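Local coordinates for protein lysozyme (Meretrix lusoria, PDB 4PJ2) that cleaves the beta-1,4 linkages of peptidoglycan and of chitin-type oligosaccharides, lysing Gram-positive bacteria as a secreted invertebrate-type lysozyme, at residues Leu11-Cys15 and Gly36-Ile40; Tyr72-Ala77 and Phe89-His93. One frame throughout, in Å; residues are numbered along the deposited sequence.

Overall arrangement
Both contacts are buried, interaction 1 a little nearer the centre of the chain, and they join different elements. In interaction 1 helix 8-19 meets the turn that follows strand 32-35, through one phenylalanine ring, a disulfide sulfur and aliphatic carbons. Interaction 2 sets helix 62-76 nearly at right angles to helix 86-95, with a methionine between them and a buried carboxylate beside it; this one also reaches substrate-binding residues and the partner protein bound in the crystal. The two join directly: His-93 NE2 lies 2.7 Å from Phe-38 O, a probable hydrogen bond, and Ile-14 packs on both His-93 and Ala-90.

Interaction 1 (Leu11-Cys15 and Gly36-Ile40); sequences LSCIC and GYFQI
Leu-11 O does double duty. It accepts the helical hydrogen bond from Cys-15 N at 2.8 Å, and it also lies 3.6 Å from Phe-38 CE2, at the edge of the ring and near its plane. The ring thus comes in edge-first against the helix backbone. Ile-14 meets the same rim: its CG2, near the ring plane, lies 3.9 Å from Phe-38 CD2, and the two side chains cross at about a right angle. Cys-15 CB touches Phe-38 CE2 as well, and Leu-11 CD2 approaches that same Phe-38 atom more loosely.

Cys-15 covers one face, its SG offset toward the rim. SG stands anti to the backbone N (chi1 -163°), which carries the sulfur over Phe-38, 4.4 Å from the ring centroid and 22° off the normal, a sulfur-aromatic contact. Tyr-37 CB touches that sulfur from the neighbouring turn position at 3.9 Å, while the tyrosine ring meets it obliquely and then leads away. SG is also tied to Cys-21 in a disulfide, so the atom over the ring belongs to a cross-link. Ser-19 OG adds a polar tie, being hydrogen-bonded to both Cys-15 O and Tyr-37 O. Helix 62-76 also packs on Phe-38, through Ala-65 and Ser-66.

Gly-36 O holds the turn, receiving Gln-39 N at 3.1 Å and Gln-39 NE2 on a lone pair in the carbonyl plane. This is a type I turn with a G1 beta bulge, closing the hairpin of strands 32-35 and 40-41 against the helix that carries Glu-18, the predicted proton donor of this lysozyme.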
# COMPACT_ATOMS: atom_id res chain seq x y z
N LEU D 11 13.91 -5.77 -16.47
CA LEU D 11 13.95 -4.39 -16.04
C LEU D 11 13.58 -3.43 -17.17
O LEU D 11 12.83 -2.49 -16.97
CB LEU D 11 15.32 -4.02 -15.47
CG LEU D 11 15.63 -4.60 -14.07
CD1 LEU D 11 17.05 -4.29 -13.67
CD2 LEU D 11 14.70 -4.04 -13.00
N SER D 12 14.07 -3.68 -18.37
CA SER D 12 13.72 -2.86 -19.52
C SER D 12 12.21 -2.88 -19.77
O SER D 12 11.60 -1.84 -20.02
CB SER D 12 14.50 -3.36 -20.74
OG SER D 12 14.14 -2.65 -21.92
N CYS D 13 11.62 -4.07 -19.73
CA CYS D 13 10.19 -4.19 -19.95
C CYS D 13 9.39 -3.47 -18.87
O CYS D 13 8.40 -2.80 -19.18
CB CYS D 13 9.79 -5.66 -20.07
SG CYS D 13 10.41 -6.45 -21.59
N ILE D 14 9.80 -3.60 -17.61
CA ILE D 14 9.12 -2.88 -16.54
C ILE D 14 9.27 -1.38 -16.75
O ILE D 14 8.31 -0.62 -16.57
CB ILE D 14 9.64 -3.28 -15.15
CG1 ILE D 14 9.34 -4.76 -14.89
CG2 ILE D 14 9.02 -2.38 -14.07
CD1 ILE D 14 10.00 -5.36 -13.64
N CYS D 15 10.46 -0.94 -17.11
CA CYS D 15 10.71 0.47 -17.37
C CYS D 15 9.79 0.96 -18.49
O CYS D 15 9.11 1.97 -18.33
CB CYS D 15 12.19 0.65 -17.72
SG CYS D 15 12.82 2.33 -17.61
N GLY D 36 9.61 9.01 -11.66
CA GLY D 36 10.73 8.54 -12.46
C GLY D 36 10.50 7.34 -13.35
O GLY D 36 9.36 6.92 -13.59
N TYR D 37 11.62 6.81 -13.83
CA TYR D 37 11.66 5.70 -14.78
C TYR D 37 10.79 4.52 -14.39
O TYR D 37 10.15 3.90 -15.24
CB TYR D 37 13.09 5.17 -14.90
CG TYR D 37 14.07 6.11 -15.58
CD1 TYR D 37 14.82 7.02 -14.85
CD2 TYR D 37 14.26 6.06 -16.96
CE1 TYR D 37 15.72 7.87 -15.47
CE2 TYR D 37 15.15 6.91 -17.58
CZ TYR D 37 15.88 7.81 -16.83
OH TYR D 37 16.78 8.64 -17.45
N PHE D 38 10.79 4.17 -13.09
CA PHE D 38 10.10 2.98 -12.60
C PHE D 38 8.87 3.34 -11.77
O PHE D 38 8.23 2.45 -11.21
CB PHE D 38 11.06 2.08 -11.80
CG PHE D 38 12.08 1.41 -12.66
CD1 PHE D 38 13.30 2.02 -12.93
CD2 PHE D 38 11.81 0.18 -13.24
CE1 PHE D 38 14.24 1.39 -13.73
CE2 PHE D 38 12.74 -0.45 -14.05
CZ PHE D 38 13.95 0.16 -14.30
N GLN D 39 8.52 4.62 -11.70
CA GLN D 39 7.34 5.08 -10.95
C GLN D 39 7.36 4.55 -9.51
O GLN D 39 6.44 3.86 -9.05
CB GLN D 39 6.07 4.68 -11.69
CG GLN D 39 5.87 5.47 -12.98
CD GLN D 39 5.57 6.93 -12.69
OE1 GLN D 39 4.45 7.26 -12.29
NE2 GLN D 39 6.56 7.79 -12.85
N ILE D 40 8.42 4.92 -8.81
CA ILE D 40 8.68 4.50 -7.44
C ILE D 40 8.10 5.52 -6.47
O ILE D 40 8.28 6.73 -6.65
CB ILE D 40 10.22 4.38 -7.21
CG1 ILE D 40 10.74 3.14 -7.94
CG2 ILE D 40 10.57 4.32 -5.73
CD1 ILE D 40 12.26 3.08 -8.03

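Interaction 2 (Tyr72-Ala77 and Phe89-His93)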
# COMPACT_ATOMS: atom_id res chain seq x y z
N TYR D 72 14.48 -4.11 -3.79
CA TYR D 72 13.11 -4.43 -3.43
C TYR D 72 12.79 -5.89 -3.69
O TYR D 72 12.20 -6.58 -2.84
CB TYR D 72 12.16 -3.53 -4.20
CG TYR D 72 10.78 -3.42 -3.60
CD1 TYR D 72 9.72 -4.21 -4.03
CD2 TYR D 72 10.51 -2.48 -2.61
CE1 TYR D 72 8.44 -4.07 -3.50
CE2 TYR D 72 9.24 -2.34 -2.06
CZ TYR D 72 8.21 -3.14 -2.50
OH TYR D 72 6.94 -2.98 -1.97
N MET D 73 13.19 -6.39 -4.86
CA MET D 73 12.93 -7.77 -5.20
C MET D 73 13.76 -8.71 -4.32
O MET D 73 13.26 -9.74 -3.90
CB MET D 73 13.19 -8.03 -6.70
CG MET D 73 12.31 -7.20 -7.64
SD MET D 73 10.59 -7.22 -7.16
CE MET D 73 10.08 -5.64 -7.84
N LYS D 74 15.01 -8.35 -4.04
CA LYS D 74 15.85 -9.13 -3.13
C LYS D 74 15.21 -9.25 -1.75
O LYS D 74 15.24 -10.30 -1.12
CB LYS D 74 17.23 -8.49 -3.02
CG LYS D 74 18.21 -9.23 -2.13
CD LYS D 74 19.61 -8.62 -2.24
CE LYS D 74 20.56 -9.14 -1.17
NZ LYS D 74 21.90 -8.49 -1.25
N ARG D 75 14.62 -8.16 -1.29
CA ARG D 75 13.97 -8.15 0.02
C ARG D 75 12.69 -8.98 0.05
O ARG D 75 12.48 -9.74 1.00
CB ARG D 75 13.67 -6.71 0.44
CG ARG D 75 12.93 -6.61 1.76
CD ARG D 75 12.89 -5.19 2.26
NE ARG D 75 12.34 -5.15 3.61
CZ ARG D 75 12.50 -4.14 4.45
NH1 ARG D 75 13.16 -3.06 4.06
NH2 ARG D 75 12.01 -4.22 5.68
N TYR D 76 11.85 -8.84 -0.98
CA TYR D 76 10.48 -9.34 -0.89
C TYR D 76 10.11 -10.55 -1.75
O TYR D 76 9.25 -11.33 -1.37
CB TYR D 76 9.50 -8.22 -1.20
CG TYR D 76 9.38 -7.17 -0.14
CD1 TYR D 76 9.01 -7.50 1.15
CD2 TYR D 76 9.61 -5.83 -0.44
CE1 TYR D 76 8.84 -6.53 2.11
CE2 TYR D 76 9.45 -4.85 0.53
CZ TYR D 76 9.07 -5.22 1.80
OH TYR D 76 8.86 -4.31 2.82
N ALA D 77 10.69 -10.67 -2.94
CA ALA D 77 10.09 -11.57 -3.92
C ALA D 77 10.13 -13.04 -3.49
O ALA D 77 9.12 -13.74 -3.53
CB ALA D 77 10.77 -11.39 -5.27
N PHE D 89 8.62 -10.58 -10.66
CA PHE D 89 9.20 -9.28 -10.32
C PHE D 89 8.32 -8.12 -10.81
O PHE D 89 8.16 -7.13 -10.11
CB PHE D 89 10.60 -9.13 -10.90
CG PHE D 89 11.60 -10.17 -10.40
CD1 PHE D 89 12.44 -10.81 -11.30
CD2 PHE D 89 11.72 -10.47 -9.04
CE1 PHE D 89 13.36 -11.76 -10.86
CE2 PHE D 89 12.66 -11.43 -8.60
CZ PHE D 89 13.47 -12.06 -9.52
N ALA D 90 7.80 -8.22 -12.04
CA ALA D 90 6.89 -7.20 -12.55
C ALA D 90 5.66 -7.05 -11.64
O ALA D 90 5.22 -5.93 -11.37
CB ALA D 90 6.47 -7.54 -14.00
N ARG D 91 5.08 -8.17 -11.24
CA ARG D 91 3.89 -8.13 -10.40
C ARG D 91 4.18 -7.59 -8.98
O ARG D 91 3.35 -6.91 -8.41
CB ARG D 91 3.18 -9.49 -10.37
CG ARG D 91 2.59 -9.88 -11.74
CD ARG D 91 1.90 -11.23 -11.74
NE ARG D 91 0.72 -11.27 -10.88
CZ ARG D 91 0.09 -12.39 -10.52
NH1 ARG D 91 0.53 -13.58 -10.93
NH2 ARG D 91 -0.96 -12.31 -9.72
N GLU D 92 5.37 -7.86 -8.45
CA GLU D 92 5.81 -7.23 -7.20
C GLU D 92 5.97 -5.73 -7.38
O GLU D 92 5.59 -4.94 -6.55
CB GLU D 92 7.15 -7.80 -6.74
CG GLU D 92 7.12 -9.27 -6.35
CD GLU D 92 6.40 -9.50 -5.07
OE1 GLU D 92 7.09 -9.47 -4.02
OE2 GLU D 92 5.19 -9.75 -5.10
N HIS D 93 6.54 -5.36 -8.52
CA HIS D 93 6.76 -3.96 -8.75
C HIS D 93 5.45 -3.17 -8.80
O HIS D 93 5.35 -2.10 -8.24
CB HIS D 93 7.52 -3.74 -10.04
CG HIS D 93 7.96 -2.34 -10.17
ND1 HIS D 93 8.94 -1.80 -9.36
CD2 HIS D 93 7.51 -1.32 -10.94
CE1 HIS D 93 9.09 -0.52 -9.65
NE2 HIS D 93 8.24 -0.20 -10.60
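Met-73 and Phe-89 both swing CG anti to their own carbonyl carbon, with chi1 -60° in each, and Met-73 then bends at chi2 (-47°), which directs SD and CE toward helix 86-95. This is a near-perpendicular helix pair of the lysozyme core: the axes of 72-76 and 89-93 approach to 10.6 Å and cross at 96°. The methionine fills the crossing. Its CG lies 3.6 Å from Phe-89 CD2, and the sulfur sits obliquely beside the same ring, a Met-aromatic contact with SD well away from the ring normal.

Ala-77 takes the ring from its edge, CB lying 3.8 Å from Phe-89 CE2 and near the plane. Farther along the methionine chain, Met-73 SD rests against Glu-92 CB at 3.5 Å, the two side chains sliding past each other in opposite directions. Glu-92 bends at chi2 as well, bringing OE1 within 3.7 Å of Ala-77 CA and close to Tyr-76 CB. OE1 makes no hydrogen bond to residues 72-77; the other oxygen, OE2, is held by Cys-100 N, which accounts for one end of this buried carboxylate.

Towards the substrate-binding side, Tyr-76 lays CD2 over the centre of the Tyr-72 ring, 3.6 Å above its plane. Tyr-44 stacks with Tyr-72, whose OH bonds to Ser-28 of the other chain, the putative exported protein, while Tyr-76 OH bonds to Asp-47. Tyr-72, Tyr-44, Asp-47 and His-93 all bind substrate, so the crossing probably lies behind the substrate-binding surface. Met-73 CE ends on the opposite backbone, 3.3 Å from Phe-89 O and 3.6 Å from His-93 N, the two atoms of one helical hydrogen bond.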